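Local coordinates for protein Two-component response regulator (Geobacillus stearothermophilus, PDB 6SWI) that probably binds DNA through its C-terminal helix-turn-helix domain, acting as a response regulator of the arabinan utilization system, at residues S21-T24 with L25-A29; R41-K44 with Q45-I49; I52-L55 with T56-M60; T70-I74 with H75-E79. One frame throughout, in Å; residues are numbered along the deposited sequence.

In the fold
The four contacts are local ones, following the chain along an all-helical domain whose sequence fits the AraC type. Contacts 1, 3 and 4 are partly buried; contact 2 lies at the surface. Contacts 1 and 4 are helix starts, at helix 25-32 and helix 74-80: in each, a leucine before the helix packs on a branched residue in its first turns, but a threonine caps one and a proline stands at the N-cap of the other. Contact 2 is a helix end, where glycine leaves helix 36-47. Contact 3, uninterrupted helix 51-69 nearest the chain's centre, sets a leucine against a guanidinium and doubles the grip on a carbonyl; it touches contacts 1 and 2.

Contact 1. Residues S21-T24 with L25-A29; sequences SDLT and LESVA
The carbonyl oxygen of Thr-24 is gripped twice. Val-28 N donates to Thr-24 O over 3.0 Å, nearly along the C=O axis, and this is the first full turn of the helix. Ser-27 OG donates a hydrogen bond to the same Thr-24 O at 2.8 Å, coming in at a C=O...donor angle of 122° and so well to the side of the backbone donor. Thr-24 itself is the N-cap: its OG1 accepts from Ser-27 N at 2.9 Å. The hydroxyl can do this because it sits between its own backbone N and carbonyl carbon (chi1 65°), which turns it back over the opening turn. Ser-27 uses the same rotamer region (chi1 83°) to fold OG onto the carbonyl, so each of the two short hydroxyl side chains meets the other residue's backbone.

On the inner side Leu-23 CD1 reaches Val-28 CG2 at 3.6 Å, one residue before the cap and four after it, the spacing of a hydrophobic staple. Leu-23 and Val-28 both rest on Tyr-13 of helix 5-17, and Leu-23 also touches Leu-55, so the staple joins the domain core. Threonine and serine suit the solvent side and leucine and valine the buried one. The cap gives an amide of the first turn, which has no carbonyl before it in the helix, a hydroxyl acceptor instead.

Contact 2. Residues R41-K44 with Q45-I49; sequences RMIK and QELGI
Gln-45 continues the helix by donating from N to Arg-41 O at 2.9 Å, and its CB lies against that same carbonyl; the polar amide end runs outward, as suits an exposed position. Glu-46 repeats the backbone bond to Met-42 O. Its side chain lies alongside that of Met-42, pointing the same way, with OE2 3.6 Å from the methyl CE of Met-42. Met-42 gets there by bending at both chi2 and chi3, while the glutamate stays extended and hydrogen-bonds through OE2 to Ser-4 OG.

Leu-47 N binds Ile-43 O at 2.8 Å, and its CD1 meets Ile-43 CG2 at 4.1 Å; these apolar chains turn inward, Leu-47 to Leu-54 and Ile-43 to Phe-51. At Gly-48 the helix stops. Its N still reaches Lys-44 O at 2.9 Å, but the bond is weak, and phi becomes +74°, a value that glycine adopts with little strain. The chain therefore swings back, and Ile-49 O comes over the last turn, 3.4 Å from Ile-43 CG2 and 3.6 Å from Lys-44 CA, the latter a CA-H...O contact. Lys-44, bent at chi2, lays its CD 3.8 Å from Gly-48 C. The regular backbone bonding thus fades into a weak amide bond and one CA-H...O contact, and a lysine beside this carbonyl-rich helix end would be expected to suit its partial negative charge.

Contact 3. Residues I52-L55 with T56-M60; sequences IHLL and TKIRM
Leu-55 and Arg-59, one helical turn apart, cross so that the leucine's branched end lies against one face of the guanidinium. With CG opposite its backbone N (chi1 176°), Leu-55 brings CD2 to 3.5 Å from Arg-59 NH1 and CD1 to 3.6 Å from Arg-59 NE. The arginine chain leaves beside its own N and then runs straight from CG to NE, which binds Phe-18 O in the loop after helix 5-17. A leucine in place of Arg-59 would probably leave the Phe-18 carbonyl without this donor and Leu-55 without its flat cover.

Thr-56 turns OG1 beside its own N (chi1 -59°), and from there the hydroxyl donates to Ile-52 O at 2.7 Å. Thr-56 N reaches the same oxygen from the opposite face of the carbonyl plane at 2.9 Å. A water donates to Thr-56 OG1 and lies in the plane of the His-53 ring, at its edge, making a weak link to ND1. On the side facing Ile-14, Leu-54 and Ile-58 run side by side, CD1 to CD1 at 3.9 Å. Threonine thus spends its hydroxyl proton within the helix and accepts from a water, whereas the buried arginine sends NE to a loop carbonyl.

Contact 4. Residues T70-I74 with H75-E79; sequences TELPI and HEIAE
The His-75 imidazole has Pro-73 CB set obliquely to it, 3.6 Å from ND1, while CG of Glu-76 lies over one face, offset toward the rim. The ring is folded back this way because CG of His-75 stands between its backbone N and carbonyl carbon (chi1 76°). The carboxylate of Glu-76 is flanked by apolar neighbours: OE2 is 3.5 Å from Pro-73 CD and OE1 3.5 Å from Leu-72 CD2.

Proline occupies the N-cap of helix 74-80 and has no side-chain acceptor to offer; its carbonyl takes Ile-77 N at 3.2 Å, in the carbonyl plane, and more weakly Glu-76 N. Leu-72 before it and Ile-77 after it form a hydrophobic staple, CB to CG1 at 3.8 Å. An acidic residue in the first turn probably interacts favourably with the positive end of the helix dipole; an alanine for Glu-76, with no carboxylate, would probably leave the helix start without a negative charge and Leu-72 CD2 and Pro-73 CD without their neighbour. Upstream, Thr-70 OG1 accepts from Leu-72 N at 3.1 Å in an ST turn and also bonds to Leu-66 O, tying the loop to the end of helix 51-69. Ile-77 packs on Ala-63, Leu-66 and Leu-67 of that helix.

Contact 1. Residues S21-T24 with L25-A29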
ATOM      1  N   SER A  21     -10.550   3.779  -1.804  1.00 12.64           N
ATOM      2  CA  SER A  21      -9.995   4.796  -2.680  1.00 12.59           C
ATOM      3  C   SER A  21     -10.390   6.205  -2.268  1.00 14.41           C
ATOM      4  O   SER A  21      -9.828   7.159  -2.808  1.00 17.49           O
ATOM      5  CB  SER A  21     -10.387   4.554  -4.136  1.00 14.34           C
ATOM      6  OG  SER A  21     -11.793   4.495  -4.259  1.00 16.03           O
ATOM      7  N   ASP A  22     -11.332   6.364  -1.337  1.00 13.48           N
ATOM      8  CA  ASP A  22     -11.710   7.674  -0.830  1.00 14.15           C
ATOM      9  C   ASP A  22     -11.008   8.025   0.483  1.00 13.74           C
ATOM     10  O   ASP A  22     -11.372   9.012   1.129  1.00 16.19           O
ATOM     11  CB  ASP A  22     -13.229   7.771  -0.665  1.00 16.35           C
ATOM     12  CG  ASP A  22     -13.769   6.812   0.384  1.00 18.89           C
ATOM     13  OD1 ASP A  22     -13.064   5.848   0.752  1.00 19.83           O
ATOM     14  OD2 ASP A  22     -14.908   7.028   0.847  1.00 22.32           O
ATOM     15  N   LEU A  23     -10.008   7.254   0.892  1.00 12.57           N
ATOM     16  CA  LEU A  23      -9.308   7.532   2.142  1.00 12.42           C
ATOM     17  C   LEU A  23      -8.353   8.708   1.950  1.00 12.82           C
ATOM     18  O   LEU A  23      -7.424   8.633   1.137  1.00 15.10           O
ATOM     19  CB  LEU A  23      -8.555   6.286   2.598  1.00 12.11           C
ATOM     20  CG  LEU A  23      -7.869   6.391   3.962  1.00 11.41           C
ATOM     21  CD1 LEU A  23      -8.893   6.619   5.064  1.00 13.95           C
ATOM     22  CD2 LEU A  23      -7.054   5.144   4.239  1.00 13.23           C
ATOM     23  N   THR A  24      -8.571   9.794   2.694  1.00 12.55           N
ATOM     24  CA  THR A  24      -7.736  10.980   2.583  1.00 12.49           C
ATOM     25  C   THR A  24      -7.359  11.463   3.976  1.00 10.26           C
ATOM     26  O   THR A  24      -7.984  11.102   4.975  1.00 10.49           O
ATOM     27  CB  THR A  24      -8.461  12.140   1.899  1.00 14.20           C
ATOM     28  OG1 THR A  24      -9.549  12.554   2.736  1.00 14.29           O
ATOM     29  CG2 THR A  24      -8.993  11.714   0.530  1.00 16.82           C
ATOM     30  N   LEU A  25      -6.335  12.312   4.023  1.00 12.16           N
ATOM     31  CA  LEU A  25      -5.939  12.927   5.283  1.00 11.39           C
ATOM     32  C   LEU A  25      -7.122  13.623   5.935  1.00 10.20           C
ATOM     33  O   LEU A  25      -7.405  13.430   7.126  1.00  9.87           O
ATOM     34  CB  LEU A  25      -4.800  13.914   5.027  1.00 13.46           C
ATOM     35  CG  LEU A  25      -4.523  14.808   6.235  1.00 16.88           C
ATOM     36  CD1 LEU A  25      -3.614  14.120   7.228  1.00 16.94           C
ATOM     37  CD2 LEU A  25      -3.991  16.175   5.838  1.00 20.96           C
ATOM     38  N   GLU A  26      -7.843  14.423   5.151  1.00 11.02           N
ATOM     39  CA  GLU A  26      -8.990  15.142   5.688  0.65 12.64           C
ATOM     40  C   GLU A  26     -10.040  14.181   6.231  1.00 12.50           C
ATOM     41  O   GLU A  26     -10.642  14.439   7.273  1.00 14.41           O
ATOM     42  CB  GLU A  26      -9.581  16.051   4.611  0.65 15.21           C
ATOM     43  CG  GLU A  26      -8.754  17.299   4.333  0.65 19.81           C
ATOM     44  CD  GLU A  26      -7.660  17.084   3.297  0.65 22.38           C
ATOM     45  OE1 GLU A  26      -7.049  18.093   2.877  0.65 21.42           O
ATOM     46  OE2 GLU A  26      -7.409  15.921   2.901  0.65 26.00           O
ATOM     47  N   SER A  27     -10.259  13.059   5.545  1.00 12.98           N
ATOM     48  CA  SER A  27     -11.266  12.105   5.995  1.00 13.58           C
ATOM     49  C   SER A  27     -10.865  11.399   7.295  1.00 13.67           C
ATOM     50  O   SER A  27     -11.731  11.083   8.123  1.00 16.20           O
ATOM     51  CB  SER A  27     -11.589  11.136   4.856  1.00 14.35           C
ATOM     52  OG  SER A  27     -10.629  10.104   4.818  1.00 14.52           O
ATOM     53  N   VAL A  28      -9.571  11.138   7.492  1.00 12.48           N
ATOM     54  CA  VAL A  28      -9.115  10.568   8.756  1.00 13.16           C
ATOM     55  C   VAL A  28      -9.208  11.600   9.868  1.00 12.83           C
ATOM     56  O   VAL A  28      -9.599  11.285  10.999  1.00 15.66           O
ATOM     57  CB  VAL A  28      -7.690  10.001   8.613  1.00 13.64           C
ATOM     58  CG1 VAL A  28      -7.150   9.519   9.953  1.00 15.09           C
ATOM     59  CG2 VAL A  28      -7.675   8.873   7.598  1.00 15.51           C
ATOM     60  N   ALA A  29      -8.862  12.853   9.563  1.00 11.45           N
ATOM     61  CA  ALA A  29      -9.042  13.911  10.550  1.00 13.25           C
ATOM     62  C   ALA A  29     -10.501  14.019  10.994  1.00 16.06           C
ATOM     63  O   ALA A  29     -10.769  14.326  12.163  1.00 18.38           O
ATOM     64  CB  ALA A  29      -8.505  15.241  10.015  1.00 12.21           C
TER

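Contact 2. Residues R41-K44 with Q45-I49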
ATOM      1  N   ARG A  41       0.695  17.532  10.430  1.00  8.38           N
ATOM      2  CA  ARG A  41       1.948  17.896  11.073  1.00  9.15           C
ATOM      3  C   ARG A  41       2.418  16.810  12.018  1.00  8.76           C
ATOM      4  O   ARG A  41       3.618  16.514  12.082  1.00 10.00           O
ATOM      5  CB  ARG A  41       1.772  19.184  11.864  1.00 10.44           C
ATOM      6  CG  ARG A  41       1.635  20.410  11.012  1.00 12.46           C
ATOM      7  CD  ARG A  41       1.604  21.662  11.881  1.00 14.33           C
ATOM      8  NE  ARG A  41       2.761  21.679  12.770  1.00 16.20           N
ATOM      9  CZ  ARG A  41       2.731  21.354  14.058  1.00 17.75           C
ATOM     10  NH1 ARG A  41       1.588  21.013  14.638  1.00 15.61           N
ATOM     11  NH2 ARG A  41       3.850  21.366  14.763  1.00 21.20           N
ATOM     12  N   MET A  42       1.498  16.215  12.777  1.00  8.30           N
ATOM     13  CA  MET A  42       1.917  15.231  13.766  1.00  8.33           C
ATOM     14  C   MET A  42       2.376  13.942  13.101  1.00  8.32           C
ATOM     15  O   MET A  42       3.348  13.326  13.549  1.00  9.40           O
ATOM     16  CB  MET A  42       0.796  14.958  14.754  1.00  8.89           C
ATOM     17  CG  MET A  42       0.463  16.188  15.564  1.00 12.73           C
ATOM     18  SD  MET A  42       1.745  16.652  16.699  1.00 18.45           S
ATOM     19  CE  MET A  42       1.360  15.462  17.957  1.00 24.44           C
ATOM     20  N   ILE A  43       1.704  13.523  12.022  1.00  8.43           N
ATOM     21  CA  ILE A  43       2.172  12.363  11.271  1.00  9.07           C
ATOM     22  C   ILE A  43       3.584  12.603  10.756  1.00  9.62           C
ATOM     23  O   ILE A  43       4.473  11.757  10.906  1.00 10.73           O
ATOM     24  CB  ILE A  43       1.186  12.028  10.139  1.00  9.77           C
ATOM     25  CG1 ILE A  43      -0.125  11.508  10.734  1.00 10.42           C
ATOM     26  CG2 ILE A  43       1.803  11.037   9.143  1.00 10.64           C
ATOM     27  CD1 ILE A  43      -1.211  11.271   9.708  1.00 11.40           C
ATOM     28  N   LYS A  44       3.817  13.768  10.154  1.00  9.81           N
ATOM     29  CA  LYS A  44       5.133  14.057   9.605  1.00 11.97           C
ATOM     30  C   LYS A  44       6.176  14.125  10.708  1.00 11.46           C
ATOM     31  O   LYS A  44       7.290  13.619  10.550  1.00 12.95           O
ATOM     32  CB  LYS A  44       5.080  15.358   8.803  1.00 15.85           C
ATOM     33  CG  LYS A  44       6.419  15.826   8.250  1.00 21.64           C
ATOM     34  CD  LYS A  44       6.982  14.805   7.272  1.00 26.43           C
ATOM     35  CE  LYS A  44       8.041  15.413   6.364  1.00 29.34           C
ATOM     36  NZ  LYS A  44       7.604  16.710   5.775  1.00 31.03           N
ATOM     37  N   GLN A  45       5.824  14.719  11.845  1.00 11.68           N
ATOM     38  CA  GLN A  45       6.794  14.884  12.917  1.00 12.84           C
ATOM     39  C   GLN A  45       7.189  13.550  13.527  1.00 12.03           C
ATOM     40  O   GLN A  45       8.360  13.334  13.853  1.00 14.09           O
ATOM     41  CB  GLN A  45       6.205  15.798  13.986  1.00 15.75           C
ATOM     42  CG  GLN A  45       7.107  16.002  15.184  1.00 19.83           C
ATOM     43  CD  GLN A  45       6.369  16.603  16.357  1.00 23.91           C
ATOM     44  OE1 GLN A  45       5.901  17.739  16.291  1.00 23.79           O
ATOM     45  NE2 GLN A  45       6.256  15.843  17.439  1.00 26.98           N
ATOM     46  N   GLU A  46       6.227  12.646  13.697  1.00 10.74           N
ATOM     47  CA  GLU A  46       6.487  11.410  14.422  1.00 10.86           C
ATOM     48  C   GLU A  46       6.892  10.259  13.516  1.00 11.24           C
ATOM     49  O   GLU A  46       7.734   9.442  13.897  1.00 13.02           O
ATOM     50  CB  GLU A  46       5.273  11.027  15.257  1.00 11.69           C
ATOM     51  CG  GLU A  46       4.923  12.099  16.268  1.00 15.48           C
ATOM     52  CD  GLU A  46       3.958  11.634  17.327  1.00 19.64           C
ATOM     53  OE1 GLU A  46       3.781  10.406  17.487  1.00 20.71           O
ATOM     54  OE2 GLU A  46       3.378  12.516  17.998  1.00 22.67           O
ATOM     55  N   LEU A  47       6.315  10.182  12.326  1.00 11.36           N
ATOM     56  CA  LEU A  47       6.645   9.127  11.382  1.00 11.50           C
ATOM     57  C   LEU A  47       7.668   9.552  10.341  1.00 11.95           C
ATOM     58  O   LEU A  47       8.207   8.690   9.640  1.00 13.81           O
ATOM     59  CB  LEU A  47       5.378   8.605  10.696  1.00 12.89           C
ATOM     60  CG  LEU A  47       4.357   7.953  11.630  1.00 16.82           C
ATOM     61  CD1 LEU A  47       3.090   7.574  10.890  1.00 17.66           C
ATOM     62  CD2 LEU A  47       4.967   6.727  12.281  1.00 19.57           C
ATOM     63  N   GLY A  48       7.958  10.847  10.232  1.00 11.69           N
ATOM     64  CA  GLY A  48       8.939  11.340   9.287  1.00 12.56           C
ATOM     65  C   GLY A  48       8.492  11.339   7.850  1.00 14.04           C
ATOM     66  O   GLY A  48       9.297  11.657   6.968  1.00 17.90           O
ATOM     67  N   ILE A  49       7.231  11.003   7.597  1.00 12.58           N
ATOM     68  CA  ILE A  49       6.692  10.845   6.258  0.58 12.96           C
ATOM     69  C   ILE A  49       5.283  11.436   6.261  1.00 12.10           C
ATOM     70  O   ILE A  49       4.582  11.383   7.275  1.00 13.80           O
ATOM     71  CB  ILE A  49       6.722   9.330   5.931  0.58 14.85           C
ATOM     72  CG1 ILE A  49       6.319   9.032   4.501  0.58 14.50           C
ATOM     73  CG2 ILE A  49       5.881   8.533   6.924  0.58 15.69           C
ATOM     74  CD1 ILE A  49       6.568   7.574   4.109  0.58 13.96           C
TER

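Contact 3. Residues I52-L55 with T56-M60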
ATOM      1  N   ILE A  52       0.177  11.035   2.713  1.00  9.75           N
ATOM      2  CA  ILE A  52       0.045  10.432   1.388  0.54 10.46           C
ATOM      3  C   ILE A  52       1.167   9.434   1.130  1.00  8.25           C
ATOM      4  O   ILE A  52       0.952   8.376   0.532  1.00  8.34           O
ATOM      5  CB  ILE A  52      -0.042  11.517   0.296  0.54 12.61           C
ATOM      6  CG1 ILE A  52      -0.306  10.878  -1.066  0.54 15.09           C
ATOM      7  CG2 ILE A  52       1.216  12.379   0.258  0.54 13.39           C
ATOM      8  CD1 ILE A  52      -1.583  10.099  -1.099  0.54 14.78           C
ATOM      9  N   HIS A  53       2.388   9.759   1.568  1.00  7.97           N
ATOM     10  CA  HIS A  53       3.484   8.828   1.336  1.00  8.05           C
ATOM     11  C   HIS A  53       3.321   7.574   2.185  1.00  8.22           C
ATOM     12  O   HIS A  53       3.594   6.467   1.717  1.00  8.72           O
ATOM     13  CB  HIS A  53       4.826   9.507   1.585  1.00 10.89           C
ATOM     14  CG  HIS A  53       5.168  10.583   0.601  1.00 12.45           C
ATOM     15  ND1 HIS A  53       4.702  10.601  -0.699  1.00 16.38           N
ATOM     16  CD2 HIS A  53       5.939  11.686   0.738  1.00 14.01           C
ATOM     17  CE1 HIS A  53       5.171  11.674  -1.314  1.00 16.15           C
ATOM     18  NE2 HIS A  53       5.924  12.347  -0.464  1.00 17.20           N
ATOM     19  N   LEU A  54       2.874   7.726   3.432  1.00  8.58           N
ATOM     20  CA  LEU A  54       2.614   6.568   4.282  1.00  9.74           C
ATOM     21  C   LEU A  54       1.533   5.683   3.672  1.00  8.24           C
ATOM     22  O   LEU A  54       1.684   4.461   3.568  1.00  9.03           O
ATOM     23  CB  LEU A  54       2.180   7.058   5.661  1.00 12.73           C
ATOM     24  CG  LEU A  54       1.647   6.007   6.630  1.00 16.59           C
ATOM     25  CD1 LEU A  54       2.736   4.998   6.956  1.00 18.75           C
ATOM     26  CD2 LEU A  54       1.115   6.661   7.895  1.00 18.81           C
ATOM     27  N   LEU A  55       0.421   6.287   3.269  1.00  8.44           N
ATOM     28  CA  LEU A  55      -0.669   5.521   2.679  1.00  8.37           C
ATOM     29  C   LEU A  55      -0.211   4.830   1.399  1.00  6.85           C
ATOM     30  O   LEU A  55      -0.519   3.651   1.163  1.00  7.70           O
ATOM     31  CB  LEU A  55      -1.828   6.470   2.392  1.00  9.37           C
ATOM     32  CG  LEU A  55      -3.048   5.896   1.672  1.00 10.33           C
ATOM     33  CD1 LEU A  55      -3.629   4.708   2.429  1.00 12.05           C
ATOM     34  CD2 LEU A  55      -4.084   6.982   1.469  1.00 12.25           C
ATOM     35  N   THR A  56       0.523   5.555   0.557  1.00  6.92           N
ATOM     36  CA  THR A  56       1.001   4.960  -0.686  1.00  7.08           C
ATOM     37  C   THR A  56       1.943   3.797  -0.412  1.00  7.87           C
ATOM     38  O   THR A  56       1.863   2.756  -1.073  1.00  8.71           O
ATOM     39  CB  THR A  56       1.665   6.025  -1.563  1.00  8.47           C
ATOM     40  OG1 THR A  56       0.721   7.068  -1.842  1.00  9.07           O
ATOM     41  CG2 THR A  56       2.171   5.435  -2.877  1.00 10.87           C
ATOM     42  N   LYS A  57       2.834   3.949   0.567  1.00  8.05           N
ATOM     43  CA  LYS A  57       3.754   2.869   0.891  0.51  9.14           C
ATOM     44  C   LYS A  57       3.004   1.621   1.336  1.00  8.89           C
ATOM     45  O   LYS A  57       3.313   0.512   0.885  1.00 10.12           O
ATOM     46  CB  LYS A  57       4.746   3.312   1.961  0.51 10.42           C
ATOM     47  CG  LYS A  57       5.752   2.230   2.295  0.51 11.80           C
ATOM     48  CD  LYS A  57       6.913   2.792   3.079  0.51 13.60           C
ATOM     49  CE  LYS A  57       6.429   3.440   4.358  0.51 16.30           C
ATOM     50  NZ  LYS A  57       7.560   4.012   5.124  0.51 19.33           N
ATOM     51  N   ILE A  58       2.003   1.781   2.205  1.00  8.54           N
ATOM     52  CA  ILE A  58       1.219   0.635   2.660  1.00  9.13           C
ATOM     53  C   ILE A  58       0.516  -0.025   1.484  1.00  8.12           C
ATOM     54  O   ILE A  58       0.498  -1.257   1.357  1.00  9.61           O
ATOM     55  CB  ILE A  58       0.219   1.075   3.743  1.00 10.52           C
ATOM     56  CG1 ILE A  58       0.956   1.434   5.028  1.00 12.41           C
ATOM     57  CG2 ILE A  58      -0.814  -0.009   3.981  1.00 13.08           C
ATOM     58  CD1 ILE A  58       0.107   2.211   6.020  1.00 15.29           C
ATOM     59  N   ARG A  59      -0.064   0.791   0.601  1.00  7.38           N
ATOM     60  CA  ARG A  59      -0.754   0.253  -0.565  1.00  7.12           C
ATOM     61  C   ARG A  59       0.187  -0.515  -1.480  1.00  7.08           C
ATOM     62  O   ARG A  59      -0.162  -1.597  -1.967  1.00  7.75           O
ATOM     63  CB  ARG A  59      -1.418   1.388  -1.330  1.00  6.84           C
ATOM     64  CG  ARG A  59      -2.597   1.963  -0.603  1.00  7.23           C
ATOM     65  CD  ARG A  59      -3.110   3.211  -1.272  1.00  8.63           C
ATOM     66  NE  ARG A  59      -4.466   3.488  -0.835  1.00  8.99           N
ATOM     67  CZ  ARG A  59      -5.138   4.602  -1.088  1.00  9.70           C
ATOM     68  NH1 ARG A  59      -4.568   5.592  -1.756  1.00 10.73           N
ATOM     69  NH2 ARG A  59      -6.385   4.713  -0.659  1.00 10.83           N
ATOM     70  N   MET A  60       1.368   0.038  -1.755  1.00  8.51           N
ATOM     71  CA  MET A  60       2.263  -0.611  -2.706  1.00  9.59           C
ATOM     72  C   MET A  60       2.857  -1.883  -2.121  1.00 10.52           C
ATOM     73  O   MET A  60       3.072  -2.864  -2.847  1.00 11.80           O
ATOM     74  CB  MET A  60       3.344   0.373  -3.161  1.00 11.01           C
ATOM     75  CG  MET A  60       2.797   1.586  -3.931  1.00 12.32           C
ATOM     76  SD  MET A  60       1.846   1.148  -5.416  1.00 14.79           S
ATOM     77  CE  MET A  60       0.175   1.472  -4.892  1.00 16.25           C
TER
HETATM   78  O   HOH W   1       2.633   9.214  -2.946  1.00 29.92           O

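Contact 4. Residues T70-I74 with H75-E79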
ATOM      1  N   THR A  70      -0.683 -14.321  -5.298  1.00  9.01           N
ATOM      2  CA  THR A  70      -1.901 -14.630  -6.025  1.00  9.08           C
ATOM      3  C   THR A  70      -1.604 -14.490  -7.505  1.00  9.03           C
ATOM      4  O   THR A  70      -0.589 -13.915  -7.912  1.00  9.66           O
ATOM      5  CB  THR A  70      -3.068 -13.672  -5.722  1.00 10.06           C
ATOM      6  OG1 THR A  70      -2.894 -12.449  -6.454  1.00  9.45           O
ATOM      7  CG2 THR A  70      -3.217 -13.384  -4.237  1.00 10.25           C
ATOM      8  N   GLU A  71      -2.531 -14.995  -8.315  1.00  9.67           N
ATOM      9  CA  GLU A  71      -2.497 -14.800  -9.755  1.00 10.87           C
ATOM     10  C   GLU A  71      -3.542 -13.785 -10.201  1.00  9.84           C
ATOM     11  O   GLU A  71      -3.961 -13.795 -11.361  1.00 12.20           O
ATOM     12  CB  GLU A  71      -2.617 -16.139 -10.488  1.00 13.16           C
ATOM     13  CG  GLU A  71      -1.430 -17.054 -10.183  1.00 15.72           C
ATOM     14  CD  GLU A  71      -1.558 -18.452 -10.750  1.00 20.28           C
ATOM     15  OE1 GLU A  71      -2.684 -18.870 -11.089  1.00 23.88           O
ATOM     16  OE2 GLU A  71      -0.515 -19.140 -10.848  1.00 22.06           O
ATOM     17  N   LEU A  72      -3.948 -12.893  -9.302  1.00  9.53           N
ATOM     18  CA  LEU A  72      -4.945 -11.893  -9.643  1.00  9.43           C
ATOM     19  C   LEU A  72      -4.438 -11.003 -10.770  1.00  8.75           C
ATOM     20  O   LEU A  72      -3.255 -10.633 -10.787  1.00  8.44           O
ATOM     21  CB  LEU A  72      -5.200 -10.978  -8.448  1.00  9.84           C
ATOM     22  CG  LEU A  72      -5.995 -11.553  -7.283  1.00 10.57           C
ATOM     23  CD1 LEU A  72      -5.855 -10.647  -6.081  1.00 11.74           C
ATOM     24  CD2 LEU A  72      -7.451 -11.729  -7.658  1.00 13.06           C
ATOM     25  N   PRO A  73      -5.306 -10.600 -11.692  1.00 10.31           N
ATOM     26  CA  PRO A  73      -4.905  -9.604 -12.689  0.58 10.28           C
ATOM     27  C   PRO A  73      -4.597  -8.275 -12.021  1.00  9.46           C
ATOM     28  O   PRO A  73      -5.121  -7.954 -10.946  1.00  9.28           O
ATOM     29  CB  PRO A  73      -6.140  -9.496 -13.589  0.58 12.22           C
ATOM     30  CG  PRO A  73      -6.792 -10.835 -13.461  0.58 12.67           C
ATOM     31  CD  PRO A  73      -6.593 -11.233 -12.033  0.58 11.84           C
ATOM     32  N   ILE A  74      -3.753  -7.490 -12.686  1.00 10.10           N
ATOM     33  CA  ILE A  74      -3.306  -6.215 -12.122  1.00 10.81           C
ATOM     34  C   ILE A  74      -4.475  -5.318 -11.751  1.00 10.49           C
ATOM     35  O   ILE A  74      -4.444  -4.636 -10.724  1.00 10.03           O
ATOM     36  CB  ILE A  74      -2.356  -5.490 -13.095  1.00 13.97           C
ATOM     37  CG1 ILE A  74      -1.169  -6.358 -13.489  1.00 19.08           C
ATOM     38  CG2 ILE A  74      -1.926  -4.145 -12.521  1.00 15.24           C
ATOM     39  CD1 ILE A  74      -0.507  -6.996 -12.366  1.00 18.46           C
ATOM     40  N   HIS A  75      -5.504  -5.261 -12.594  1.00 10.28           N
ATOM     41  CA  HIS A  75      -6.582  -4.315 -12.314  1.00 11.50           C
ATOM     42  C   HIS A  75      -7.327  -4.670 -11.031  1.00  9.91           C
ATOM     43  O   HIS A  75      -7.854  -3.779 -10.346  1.00 10.44           O
ATOM     44  CB  HIS A  75      -7.534  -4.215 -13.506  1.00 14.24           C
ATOM     45  CG  HIS A  75      -8.465  -5.378 -13.633  1.00 14.77           C
ATOM     46  ND1 HIS A  75      -8.105  -6.554 -14.253  1.00 16.83           N
ATOM     47  CD2 HIS A  75      -9.742  -5.549 -13.217  1.00 15.36           C
ATOM     48  CE1 HIS A  75      -9.121  -7.398 -14.216  1.00 16.61           C
ATOM     49  NE2 HIS A  75     -10.123  -6.814 -13.589  1.00 16.91           N
ATOM     50  N   GLU A  76      -7.380  -5.957 -10.682  1.00  8.65           N
ATOM     51  CA  GLU A  76      -7.994  -6.331  -9.412  1.00  8.08           C
ATOM     52  C   GLU A  76      -7.110  -5.927  -8.249  1.00  7.41           C
ATOM     53  O   GLU A  76      -7.607  -5.445  -7.223  1.00  7.69           O
ATOM     54  CB  GLU A  76      -8.274  -7.829  -9.370  1.00  9.15           C
ATOM     55  CG  GLU A  76      -9.480  -8.251 -10.160  1.00 11.22           C
ATOM     56  CD  GLU A  76      -9.893  -9.691  -9.870  1.00 12.99           C
ATOM     57  OE1 GLU A  76     -10.291  -9.970  -8.717  1.00 11.23           O
ATOM     58  OE2 GLU A  76      -9.805 -10.547 -10.784  1.00 16.86           O
ATOM     59  N   ILE A  77      -5.799  -6.115  -8.393  1.00  7.04           N
ATOM     60  CA  ILE A  77      -4.868  -5.706  -7.350  1.00  7.42           C
ATOM     61  C   ILE A  77      -4.949  -4.203  -7.134  1.00  6.80           C
ATOM     62  O   ILE A  77      -4.957  -3.727  -5.993  1.00  7.48           O
ATOM     63  CB  ILE A  77      -3.449  -6.183  -7.692  1.00  7.95           C
ATOM     64  CG1 ILE A  77      -3.418  -7.715  -7.621  1.00  8.72           C
ATOM     65  CG2 ILE A  77      -2.434  -5.547  -6.739  1.00  9.54           C
ATOM     66  CD1 ILE A  77      -2.140  -8.348  -8.103  1.00 10.67           C
ATOM     67  N   ALA A  78      -5.039  -3.435  -8.224  1.00  7.23           N
ATOM     68  CA  ALA A  78      -5.156  -1.988  -8.110  1.00  8.22           C
ATOM     69  C   ALA A  78      -6.336  -1.608  -7.233  1.00  7.15           C
ATOM     70  O   ALA A  78      -6.214  -0.768  -6.329  1.00  8.01           O
ATOM     71  CB  ALA A  78      -5.295  -1.367  -9.498  1.00  8.79           C
ATOM     72  N   GLU A  79      -7.500  -2.208  -7.501  1.00  6.77           N
ATOM     73  CA  GLU A  79      -8.699  -1.881  -6.742  1.00  6.78           C
ATOM     74  C   GLU A  79      -8.546  -2.262  -5.277  1.00  6.72           C
ATOM     75  O   GLU A  79      -9.008  -1.537  -4.388  1.00  7.64           O
ATOM     76  CB  GLU A  79      -9.902  -2.584  -7.363  1.00  8.02           C
ATOM     77  CG  GLU A  79     -11.240  -2.177  -6.746  1.00  8.88           C
ATOM     78  CD  GLU A  79     -11.591  -2.902  -5.445  1.00  9.39           C
ATOM     79  OE1 GLU A  79     -11.162  -4.059  -5.251  1.00  9.49           O
ATOM     80  OE2 GLU A  79     -12.320  -2.303  -4.616  1.00 10.33           O
TER